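Local coordinates for transcription factor TAU subunit SFC1 (Schizosaccharomyces pombe, PDB 4BJI), which acts within TFIIIC, whose tauA domain it belongs to, in binding boxA promoter DNA of tRNA and similar genes and so in activating transcription by RNA polymerase III, at residues A[36-39]-A[40-43]; A[45-48]-A[49-52]. All blocks are in the same frame, centred on the assembly; numbering follows the deposited sequence. Where two conformers were deposited one is given.

Contact 1 of 2, residues A[36-39]-A[40-43]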
loop_
_atom_site.group_PDB
_atom_site.type_symbol
_atom_site.label_atom_id
_atom_site.label_comp_id
_atom_site.label_asym_id
_atom_site.label_seq_id
_atom_site.Cartn_x
_atom_site.Cartn_y
_atom_site.Cartn_z
ATOM N N THR A 36 -3.431 0.476 27.220
ATOM C CA THR A 36 -2.555 -0.379 26.409
ATOM C C THR A 36 -2.730 0.002 24.926
ATOM O O THR A 36 -1.760 0.108 24.164
ATOM C CB THR A 36 -2.851 -1.897 26.601
ATOM O OG1 THR A 36 -2.566 -2.253 27.962
ATOM C CG2 THR A 36 -1.982 -2.754 25.693
ATOM N N ILE A 37 -3.974 0.217 24.498
ATOM C CA ILE A 37 -4.231 0.588 23.104
ATOM C C ILE A 37 -3.902 2.060 22.854
ATOM O O ILE A 37 -3.422 2.417 21.775
ATOM C CB ILE A 37 -5.690 0.254 22.732
ATOM C CG1 ILE A 37 -5.896 -1.252 22.828
ATOM C CG2 ILE A 37 -6.069 0.717 21.315
ATOM C CD1 ILE A 37 -4.900 -2.107 22.002
ATOM N N GLN A 38 -4.130 2.929 23.832
ATOM C CA GLN A 38 -3.759 4.342 23.715
ATOM C C GLN A 38 -2.273 4.486 23.373
ATOM O O GLN A 38 -1.901 5.336 22.569
ATOM C CB GLN A 38 -4.089 5.118 24.993
ATOM C CG GLN A 38 -4.009 6.609 24.775
ATOM C CD GLN A 38 -5.057 7.106 23.773
ATOM O OE1 GLN A 38 -6.227 6.701 23.824
ATOM N NE2 GLN A 38 -4.642 7.990 22.867
ATOM N N GLU A 39 -1.406 3.668 23.963
ATOM C CA GLU A 39 0.021 3.719 23.641
ATOM C C GLU A 39 0.235 3.495 22.144
ATOM O O GLU A 39 1.052 4.156 21.535
ATOM C CB GLU A 39 0.811 2.674 24.454
ATOM C CG GLU A 39 2.329 2.784 24.304
ATOM C CD GLU A 39 3.074 1.644 24.998
ATOM O OE1 GLU A 39 2.452 0.914 25.797
ATOM O OE2 GLU A 39 4.284 1.474 24.737
ATOM N N VAL A 40 -0.511 2.563 21.563
ATOM C CA VAL A 40 -0.368 2.287 20.131
ATOM C C VAL A 40 -0.905 3.434 19.306
ATOM O O VAL A 40 -0.263 3.839 18.317
ATOM C CB VAL A 40 -1.076 0.965 19.747
ATOM C CG1 VAL A 40 -0.819 0.621 18.293
ATOM C CG2 VAL A 40 -0.607 -0.173 20.676
ATOM N N ILE A 41 -2.035 4.006 19.724
ATOM C CA ILE A 41 -2.603 5.172 19.059
ATOM C C ILE A 41 -1.607 6.326 19.062
ATOM O O ILE A 41 -1.391 6.971 18.018
ATOM C CB ILE A 41 -3.922 5.580 19.734
ATOM C CG1 ILE A 41 -4.994 4.508 19.524
ATOM C CG2 ILE A 41 -4.367 6.966 19.235
ATOM C CD1 ILE A 41 -6.247 4.738 20.370
ATOM N N GLU A 42 -0.935 6.581 20.179
ATOM C CA GLU A 42 0.050 7.642 20.234
ATOM C C GLU A 42 1.247 7.412 19.318
ATOM O O GLU A 42 1.764 8.382 18.735
ATOM C CB GLU A 42 0.496 7.880 21.674
ATOM C CG GLU A 42 -0.638 8.405 22.564
ATOM C CD GLU A 42 -1.307 9.623 21.988
ATOM O OE1 GLU A 42 -0.598 10.583 21.647
ATOM O OE2 GLU A 42 -2.537 9.605 21.834
ATOM N N ALA A 43 1.661 6.163 19.142
ATOM C CA ALA A 43 2.733 5.834 18.219
ATOM C C ALA A 43 2.296 5.997 16.761
ATOM O O ALA A 43 3.111 6.336 15.888
ATOM C CB ALA A 43 3.202 4.426 18.467
#

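Contact 2 of 2, residues A[45-48]-A[49-52]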
loop_
_atom_site.group_PDB
_atom_site.type_symbol
_atom_site.label_atom_id
_atom_site.label_comp_id
_atom_site.label_asym_id
_atom_site.label_seq_id
_atom_site.Cartn_x
_atom_site.Cartn_y
_atom_site.Cartn_z
ATOM N N LYS A 45 0.021 8.191 15.576
ATOM C CA LYS A 45 -0.293 9.548 15.173
ATOM C C LYS A 45 0.803 10.203 14.305
ATOM O O LYS A 45 0.491 10.713 13.233
ATOM C CB LYS A 45 -0.639 10.413 16.410
ATOM C CG LYS A 45 -2.069 10.150 16.955
ATOM C CD LYS A 45 -2.311 10.930 18.229
ATOM C CE LYS A 45 -3.758 10.773 18.716
ATOM N NZ LYS A 45 -3.940 11.433 20.062
ATOM N N PRO A 46 2.075 10.184 14.757
ATOM C CA PRO A 46 3.105 10.805 13.908
ATOM C C PRO A 46 3.321 10.049 12.613
ATOM O O PRO A 46 3.711 10.666 11.619
ATOM C CB PRO A 46 4.372 10.740 14.761
ATOM C CG PRO A 46 4.057 9.851 15.901
ATOM C CD PRO A 46 2.570 9.900 16.099
ATOM N N LEU A 47 3.100 8.739 12.597
ATOM C CA LEU A 47 3.249 7.987 11.353
ATOM C C LEU A 47 2.207 8.451 10.327
ATOM O O LEU A 47 2.515 8.568 9.143
ATOM C CB LEU A 47 3.184 6.475 11.588
ATOM C CG LEU A 47 4.340 5.896 12.430
ATOM C CD1 LEU A 47 4.149 4.439 12.829
ATOM C CD2 LEU A 47 5.660 6.037 11.708
ATOM N N PHE A 48 0.987 8.726 10.767
ATOM C CA PHE A 48 -0.040 9.232 9.863
ATOM C C PHE A 48 0.194 10.684 9.467
ATOM O O PHE A 48 -0.253 11.083 8.392
ATOM C CB PHE A 48 -1.441 9.054 10.451
ATOM C CG PHE A 48 -2.016 7.686 10.239
ATOM C CD1 PHE A 48 -2.380 7.254 8.968
ATOM C CD2 PHE A 48 -2.177 6.819 11.292
ATOM C CE1 PHE A 48 -2.902 5.999 8.756
ATOM C CE2 PHE A 48 -2.716 5.535 11.078
ATOM C CZ PHE A 48 -3.066 5.130 9.811
ATOM N N GLU A 49 0.899 11.463 10.287
ATOM C CA GLU A 49 1.329 12.796 9.839
ATOM C C GLU A 49 2.370 12.661 8.748
ATOM O O GLU A 49 2.345 13.431 7.772
ATOM C CB GLU A 49 1.904 13.630 10.993
ATOM C CG GLU A 49 0.912 13.941 12.071
ATOM C CD GLU A 49 -0.221 14.889 11.629
ATOM O OE1 GLU A 49 -0.174 15.459 10.527
ATOM O OE2 GLU A 49 -1.160 15.065 12.431
ATOM N N LYS A 50 3.292 11.727 8.887
ATOM C CA LYS A 50 4.363 11.539 7.888
ATOM C C LYS A 50 3.809 11.022 6.545
ATOM O O LYS A 50 4.264 11.406 5.450
ATOM C CB LYS A 50 5.402 10.529 8.398
ATOM C CG LYS A 50 6.206 10.978 9.625
ATOM C CD LYS A 50 7.061 9.849 10.243
ATOM C CE LYS A 50 8.086 10.418 11.224
ATOM N NZ LYS A 50 8.845 9.367 11.956
ATOM N N ARG A 51 2.837 10.136 6.625
ATOM C CA ARG A 51 2.346 9.398 5.471
ATOM C C ARG A 51 0.873 9.104 5.747
ATOM O O ARG A 51 0.562 8.416 6.705
ATOM C CB ARG A 51 3.159 8.108 5.340
ATOM C CG ARG A 51 2.732 7.154 4.320
ATOM C CD ARG A 51 3.900 6.154 4.217
ATOM N NE ARG A 51 3.494 4.879 3.724
ATOM C CZ ARG A 51 4.391 3.924 3.422
ATOM N NH1 ARG A 51 5.680 4.172 3.560
ATOM N NH2 ARG A 51 3.990 2.780 2.997
ATOM N N PRO A 52 -0.046 9.657 4.945
ATOM C CA PRO A 52 -1.457 9.539 5.320
ATOM C C PRO A 52 -2.106 8.203 5.002
ATOM O O PRO A 52 -3.233 7.956 5.416
ATOM C CB PRO A 52 -2.148 10.611 4.488
ATOM C CG PRO A 52 -1.219 10.794 3.298
ATOM C CD PRO A 52 0.170 10.612 3.839
HETATM O O HOH W 1 -1.967 11.912 12.559
#

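Contact 1 of 2, residues A[36-39]-A[40-43]
Thr36 O lies 3.7 Å from the methyl CG2 of Val40, one turn further along helix 35-50, a contact and not a bond. Ile37 O takes the N-H of Ile41 at 2.9 Å, an i to i+4 bond. On the same flank Ile37 CG2 touches Ile41 CD1 at 4.1 Å. Both isoleucines and Val40 also pack on Ala74 of helix 71-74, so this side of helix 35-50 faces that helix within the HTH domain. Gln38 accepts from Glu42 N through its backbone O, and its side chain bonds the same residue. CG stands anti to the backbone N (chi1 -167°), and a bend at chi2 turns the amide along the helix. NE2 gives a hydrogen to Glu42 OE2 at 2.8 Å, using the anti lone pair of OE2, which lies in the plane of the Gln38 amide. The bond is bent, its N-H...O angle 137°. A leucine in place of Gln38 would probably leave Glu42 OE2 without its amide donor and its carboxylate freer to turn. Glu39 O accepts from Ala43 N. Glu42 OE2 also meets Lys45 in a salt bridge, so amide and ammonium probably share the stabilisation of one negative charge.

Contact 2 of 2, residues A[45-48]-A[49-52]
Arg51 N bonds Leu47 O at 3.0 Å and closes the last turn of helix 35-50 in the HTH domain. At Arg51 the backbone departs from the helix, and the chain runs on through Pro52 into strand 53-55. Two more i to i+4 bonds precede this one: Glu49 N to Lys45 O, and Lys50 N to Pro46 O at 3.0 Å. Pro46 has no N-H for the turn before it, and the helix kinks there. A water donates to Lys45 O at 2.8 Å and, weakly, to Glu49 OE2. Glu49 is bent at chi2 (-67°), which folds its carboxylate back toward that water. The extended side chain of the buried Arg51 leads away from the helix to a salt bridge with Asp144 and a hydrogen bond to Gln141, and makes a cation-pi contact with Trp54. The Trp54 indole also meets the Phe48 ring edge-to-face and gives its N-H to Leu47 O, so that carbonyl has two donors. The aliphatic part of Lys50 runs alongside Pro46 O, with CG at 3.2 Å. Leu47 CD2 reaches Lys50 CD at 4.3 Å. Phe48 CA makes a C-H...O contact with Arg51 O at 3.3 Å. At the ring edge, in its plane, Pro52 O lies 3.7 Å from Phe48 CD1.

Both contacts lie on helix 35-50 of the DNA-binding domain of sfc1, in series and with centres about 14 Å apart. The centre of contact 1, nearer the helix start, is about 22 Å from the centre of the chain; that of contact 2, at the helix end, is about 14 Å from it. Each is partly buried, but contact 2 has four buried residues against two. In contact 1 the buried side faces helix 71-74, and the surface side carries an amide-carboxylate pair. Contact 2 joins the end of the helix to strand 53-55 through Trp54, and to helix 56-60 through Leu47 and Arg51. Its exposed side holds a water between a backbone carbonyl and a carboxylate.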